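HTH-type transcriptional activator ampR (Citrobacter freundii, PDB 3KOS) regulates transcription of the AmpC beta-lactamase gene as a LysR-family DNA-binding protein, the chain here being its effector-binding domain. Local coordinates at residues L14-V19 with R197-W202; T62-Y65 with A69-D72. All blocks are in the same frame, centred on the assembly; numbering follows the deposited sequence.

Overall arrangement
From the N terminus, strand 12-19 comes first and supplies the opening half of contact 1. The other half, 197-202, arrives only on helix 194-209, the last helix modelled, so 177 residues separate the two and the contact closes nearly the whole effector-binding domain on itself. Contact 2 lies wholly within that span and is local: three residues separate the end of 62-65, on strand 61-66, from 69-72 in the loop before strand 73-86. The contact centres are about 13 Å apart. Their strands are neighbours in the mixed sheet, with Gly-17 O lying 2.8 Å from Ile-63 N, a probable hydrogen bond. Contact 1 packs the terminal helix on it; contact 2 ties a surface loop to it.

Contact 1: L14-V19 with R197-W202; sequences LKIGVV and REFSRW
Phe-199 reaches from helix 194-209 to Leu-14 and Ile-16 on strand 12-19, a helix-on-sheet packing in the alpha/beta sandwich of the LysR effector-binding domain. The two segments share 131 Å² of buried surface, and all three touching residues are buried. The CB atoms of Leu-14 and Ile-16, two places apart on the strand, both point to the helix, while that of Phe-199 points back at the strand.

Ile-16 meets the aromatic ring with its terminal methyl, which comes down on a face, the isoleucine pointing to the helix and the phenylalanine to the strand. Its CD1 sits 3.5 Å from the ring centroid and 20° off the ring normal, which meets the geometry of a CH-pi contact. The methyl is shifted from the middle toward the CD1-CE1 side of the ring. An extended chi2 of -164° carries this terminal methyl away from the strand and onto the face.

Leu-14 approaches differently. It lies roughly perpendicular to the Phe-199 side chain, and CD2 packs obliquely at the root of the ring, 3.4 Å from Phe-199 CB and 3.7 Å from Phe-199 CG. Phe-199 itself has CG opposite the backbone N across the CA-CB bond (chi1 179°), a setting that sends the ring out from the helix toward the sheet.

Other parts of the domain complete the surroundings: Phe-34 of helix 20-37 makes an edge-to-face contact with the Phe-199 ring, Ile-184 of strand 181-187 touches it, and Leu-14 also packs on Ile-41 and Leu-43 of strand 41-48. Between the segments themselves every close contact is carbon to carbon, the shortest being Ile-16 CD1 to Phe-199 CE1 at 3.3 Å.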
loop_
_atom_site.group_PDB
_atom_site.type_symbol
_atom_site.label_atom_id
_atom_site.label_comp_id
_atom_site.label_asym_id
_atom_site.label_seq_id
_atom_site.Cartn_x
_atom_site.Cartn_y
_atom_site.Cartn_z
ATOM N N LEU A 14 -5.999 23.061 1.565
ATOM C CA LEU A 14 -4.631 22.567 1.624
ATOM C C LEU A 14 -4.616 21.144 1.071
ATOM O O LEU A 14 -5.340 20.282 1.561
ATOM C CB LEU A 14 -4.115 22.581 3.061
ATOM C CG LEU A 14 -2.739 21.970 3.345
ATOM C CD1 LEU A 14 -1.663 22.669 2.547
ATOM C CD2 LEU A 14 -2.423 22.060 4.829
ATOM N N LYS A 15 -3.796 20.911 0.052
ATOM C CA LYS A 15 -3.773 19.611 -0.613
ATOM C C LYS A 15 -2.424 18.945 -0.391
ATOM O O LYS A 15 -1.376 19.490 -0.751
ATOM C CB LYS A 15 -4.067 19.762 -2.111
ATOM C CG LYS A 15 -4.574 18.478 -2.733
ATOM C CD LYS A 15 -4.794 18.557 -4.250
ATOM C CE LYS A 15 -5.240 17.182 -4.765
ATOM N NZ LYS A 15 -5.291 17.082 -6.257
ATOM N N ILE A 16 -2.450 17.776 0.233
ATOM C CA ILE A 16 -1.218 17.101 0.592
ATOM C C ILE A 16 -1.228 15.641 0.139
ATOM O O ILE A 16 -2.171 14.914 0.415
ATOM C CB ILE A 16 -0.978 17.163 2.095
ATOM C CG1 ILE A 16 -0.967 18.630 2.558
ATOM C CG2 ILE A 16 0.330 16.490 2.448
ATOM C CD1 ILE A 16 -0.379 18.838 3.930
ATOM N N GLY A 17 -0.166 15.238 -0.549
ATOM C CA GLY A 17 0.017 13.854 -0.967
ATOM C C GLY A 17 1.024 13.183 -0.049
ATOM O O GLY A 17 2.178 13.604 0.018
ATOM N N VAL A 18 0.596 12.128 0.644
ATOM C CA VAL A 18 1.388 11.540 1.717
ATOM C C VAL A 18 1.754 10.088 1.384
ATOM O O VAL A 18 0.875 9.298 1.065
ATOM C CB VAL A 18 0.586 11.537 3.052
ATOM C CG1 VAL A 18 1.451 11.005 4.200
ATOM C CG2 VAL A 18 0.095 12.949 3.385
ATOM N N VAL A 19 3.032 9.731 1.472
ATOM C CA VAL A 19 3.402 8.328 1.260
ATOM C C VAL A 19 2.602 7.468 2.248
ATOM O O VAL A 19 2.482 7.808 3.425
ATOM C CB VAL A 19 4.937 8.099 1.374
ATOM C CG1 VAL A 19 5.483 8.559 2.749
ATOM C CG2 VAL A 19 5.288 6.645 1.103
ATOM N N ARG A 197 1.997 26.927 5.800
ATOM C CA ARG A 197 2.913 27.254 6.883
ATOM C C ARG A 197 2.375 26.710 8.197
ATOM O O ARG A 197 3.130 26.207 9.028
ATOM C CB ARG A 197 3.137 28.777 6.986
ATOM C CG ARG A 197 4.039 29.351 5.897
ATOM C CD ARG A 197 4.341 30.859 6.130
ATOM N NE ARG A 197 3.184 31.687 5.809
ATOM C CZ ARG A 197 2.906 32.125 4.585
ATOM N NH1 ARG A 197 3.715 31.825 3.580
ATOM N NH2 ARG A 197 1.827 32.865 4.358
ATOM N N GLU A 198 1.068 26.823 8.387
ATOM C CA GLU A 198 0.444 26.362 9.618
ATOM C C GLU A 198 0.496 24.849 9.762
ATOM O O GLU A 198 0.835 24.326 10.824
ATOM C CB GLU A 198 -0.985 26.895 9.713
ATOM C CG GLU A 198 -0.978 28.387 10.064
ATOM C CD GLU A 198 -2.328 29.054 9.980
ATOM O OE1 GLU A 198 -3.273 28.454 9.431
ATOM O OE2 GLU A 198 -2.435 30.205 10.459
ATOM N N PHE A 199 0.169 24.142 8.689
ATOM C CA PHE A 199 0.274 22.689 8.721
ATOM C C PHE A 199 1.711 22.226 8.998
ATOM O O PHE A 199 1.932 21.337 9.815
ATOM C CB PHE A 199 -0.243 22.073 7.424
ATOM C CG PHE A 199 -0.135 20.573 7.396
ATOM C CD1 PHE A 199 1.000 19.964 6.895
ATOM C CD2 PHE A 199 -1.151 19.782 7.911
ATOM C CE1 PHE A 199 1.116 18.577 6.875
ATOM C CE2 PHE A 199 -1.042 18.396 7.901
ATOM C CZ PHE A 199 0.094 17.796 7.375
ATOM N N SER A 200 2.684 22.818 8.310
ATOM C CA SER A 200 4.090 22.450 8.514
ATOM C C SER A 200 4.537 22.694 9.938
ATOM O O SER A 200 5.225 21.861 10.532
ATOM C CB SER A 200 5.011 23.250 7.596
ATOM O OG SER A 200 4.800 22.885 6.259
ATOM N N ARG A 201 4.174 23.855 10.480
ATOM C CA ARG A 201 4.539 24.170 11.856
ATOM C C ARG A 201 3.890 23.195 12.827
ATOM O O ARG A 201 4.532 22.729 13.772
ATOM C CB ARG A 201 4.152 25.612 12.229
ATOM C CG ARG A 201 4.956 26.689 11.517
ATOM C CD ARG A 201 4.895 28.035 12.265
ATOM N NE ARG A 201 3.526 28.493 12.505
ATOM C CZ ARG A 201 2.917 29.457 11.813
ATOM N NH1 ARG A 201 3.556 30.090 10.830
ATOM N NH2 ARG A 201 1.670 29.797 12.114
ATOM N N TRP A 202 2.616 22.893 12.603
ATOM C CA TRP A 202 1.912 21.961 13.472
ATOM C C TRP A 202 2.583 20.584 13.472
ATOM O O TRP A 202 2.802 19.982 14.527
ATOM C CB TRP A 202 0.459 21.797 13.040
ATOM C CG TRP A 202 -0.159 20.585 13.668
ATOM C CD1 TRP A 202 -0.630 20.476 14.948
ATOM C CD2 TRP A 202 -0.347 19.303 13.059
ATOM N NE1 TRP A 202 -1.105 19.209 15.168
ATOM C CE2 TRP A 202 -0.940 18.466 14.026
ATOM C CE3 TRP A 202 -0.074 18.782 11.787
ATOM C CZ2 TRP A 202 -1.268 17.134 13.763
ATOM C CZ3 TRP A 202 -0.400 17.452 11.525
ATOM C CH2 TRP A 202 -0.984 16.645 12.510
#

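Contact 2: T62-Y65 with A69-D72; sequences TIRY and AWHD
The loop between strands 61-66 and 73-86 folds back over the first of them through a cation-pi stack, Arg-64 against the indole of Trp-70. The guanidinium lies nearly flat on the ring system, with 4.1 Å between group centres and planes 23° apart. Arg-64 CZ stands over the five-membered ring, 17° off its normal. Arg-64 CD covers the six-membered ring on the same face, 3.8 Å from the centroid in a CH-pi contact, and Arg-64 CG comes within 3.5 Å of Trp-70 CH2. Arg-64 and Trp-70 run antiparallel alongside each other, and the bend at chi3 (-53°) lets methylenes and guanidinium follow the indole together.

Tyr-65 O meets the indole otherwise, in the ring plane at its edge, 3.8 Å from Trp-70 CZ2. The other face of the guanidinium receives Thr-62 CG2, placing the group between a methyl and an aromatic ring. Beyond the segments, Arg-64 NH2 is hydrogen-bonded to Thr-185 OG1, and Trp-183 meets the Trp-70 ring edge-to-face.

The chemistry implies a division of labour: dispersion and probably electrostatic attraction to the pi cloud hold the flat groups together, while the bond to Thr-185 probably limits how far the guanidinium can turn.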
loop_
_atom_site.group_PDB
_atom_site.type_symbol
_atom_site.label_atom_id
_atom_site.label_comp_id
_atom_site.label_asym_id
_atom_site.label_seq_id
_atom_site.Cartn_x
_atom_site.Cartn_y
_atom_site.Cartn_z
ATOM N N THR A 62 4.127 17.512 -0.450
ATOM C CA THR A 62 4.309 16.067 -0.587
ATOM C C THR A 62 5.034 15.555 0.653
ATOM O O THR A 62 6.075 16.087 1.036
ATOM C CB THR A 62 5.185 15.749 -1.803
ATOM O OG1 THR A 62 4.594 16.316 -2.977
ATOM C CG2 THR A 62 5.335 14.238 -1.985
ATOM N N ILE A 63 4.485 14.538 1.308
ATOM C CA ILE A 63 5.232 13.913 2.387
ATOM C C ILE A 63 5.803 12.631 1.812
ATOM O O ILE A 63 5.078 11.855 1.206
ATOM C CB ILE A 63 4.368 13.656 3.615
ATOM C CG1 ILE A 63 3.973 15.010 4.243
ATOM C CG2 ILE A 63 5.139 12.791 4.607
ATOM C CD1 ILE A 63 3.014 14.899 5.428
ATOM N N ARG A 64 7.111 12.443 1.968
ATOM C CA ARG A 64 7.812 11.388 1.258
ATOM C C ARG A 64 8.995 10.851 2.048
ATOM O O ARG A 64 9.460 11.475 3.009
ATOM C CB ARG A 64 8.310 11.933 -0.085
ATOM C CG ARG A 64 9.383 12.984 0.062
ATOM C CD ARG A 64 9.319 13.986 -1.089
ATOM N NE ARG A 64 9.353 13.321 -2.386
ATOM C CZ ARG A 64 9.220 13.952 -3.548
ATOM N NH1 ARG A 64 9.258 13.270 -4.688
ATOM N NH2 ARG A 64 9.047 15.266 -3.566
ATOM N N TYR A 65 9.492 9.697 1.614
ATOM C CA TYR A 65 10.668 9.077 2.203
ATOM C C TYR A 65 11.857 9.367 1.302
ATOM O O TYR A 65 11.770 9.195 0.087
ATOM C CB TYR A 65 10.460 7.562 2.272
ATOM C CG TYR A 65 11.658 6.747 2.730
ATOM C CD1 TYR A 65 12.587 6.269 1.811
ATOM C CD2 TYR A 65 11.836 6.422 4.071
ATOM C CE1 TYR A 65 13.672 5.502 2.212
ATOM C CE2 TYR A 65 12.922 5.649 4.487
ATOM C CZ TYR A 65 13.829 5.190 3.544
ATOM O OH TYR A 65 14.905 4.430 3.929
ATOM N N ALA A 69 17.333 15.723 -0.482
ATOM C CA ALA A 69 18.137 16.415 -1.480
ATOM C C ALA A 69 17.486 16.460 -2.853
ATOM O O ALA A 69 18.183 16.424 -3.861
ATOM C CB ALA A 69 19.528 15.775 -1.575
ATOM N N TRP A 70 16.158 16.535 -2.896
ATOM C CA TRP A 70 15.450 16.709 -4.159
ATOM C C TRP A 70 15.749 18.098 -4.731
ATOM O O TRP A 70 15.739 19.087 -4.002
ATOM C CB TRP A 70 13.939 16.537 -3.956
ATOM C CG TRP A 70 13.551 15.178 -3.437
ATOM C CD1 TRP A 70 13.323 14.049 -4.175
ATOM C CD2 TRP A 70 13.352 14.807 -2.066
ATOM N NE1 TRP A 70 12.989 12.999 -3.344
ATOM C CE2 TRP A 70 13.001 13.439 -2.048
ATOM C CE3 TRP A 70 13.434 15.497 -0.853
ATOM C CZ2 TRP A 70 12.739 12.752 -0.867
ATOM C CZ3 TRP A 70 13.165 14.811 0.323
ATOM C CH2 TRP A 70 12.824 13.458 0.308
ATOM N N HIS A 71 16.007 18.174 -6.033
ATOM C CA HIS A 71 16.342 19.445 -6.671
ATOM C C HIS A 71 15.111 20.333 -6.873
ATOM O O HIS A 71 13.995 19.840 -6.991
ATOM C CB HIS A 71 17.025 19.197 -8.015
ATOM C CG HIS A 71 18.140 18.199 -7.955
ATOM N ND1 HIS A 71 19.258 18.376 -7.166
ATOM C CD2 HIS A 71 18.319 17.021 -8.602
ATOM C CE1 HIS A 71 20.070 17.345 -7.320
ATOM N NE2 HIS A 71 19.525 16.511 -8.188
ATOM N N ASP A 72 15.315 21.648 -6.915
ATOM C CA ASP A 72 14.203 22.595 -7.079
ATOM C C ASP A 72 13.077 22.306 -6.079
ATOM O O ASP A 72 11.887 22.420 -6.393
ATOM C CB ASP A 72 13.640 22.535 -8.503
ATOM C CG ASP A 72 14.713 22.673 -9.570
ATOM O OD1 ASP A 72 15.798 23.226 -9.270
ATOM O OD2 ASP A 72 14.463 22.229 -10.714
#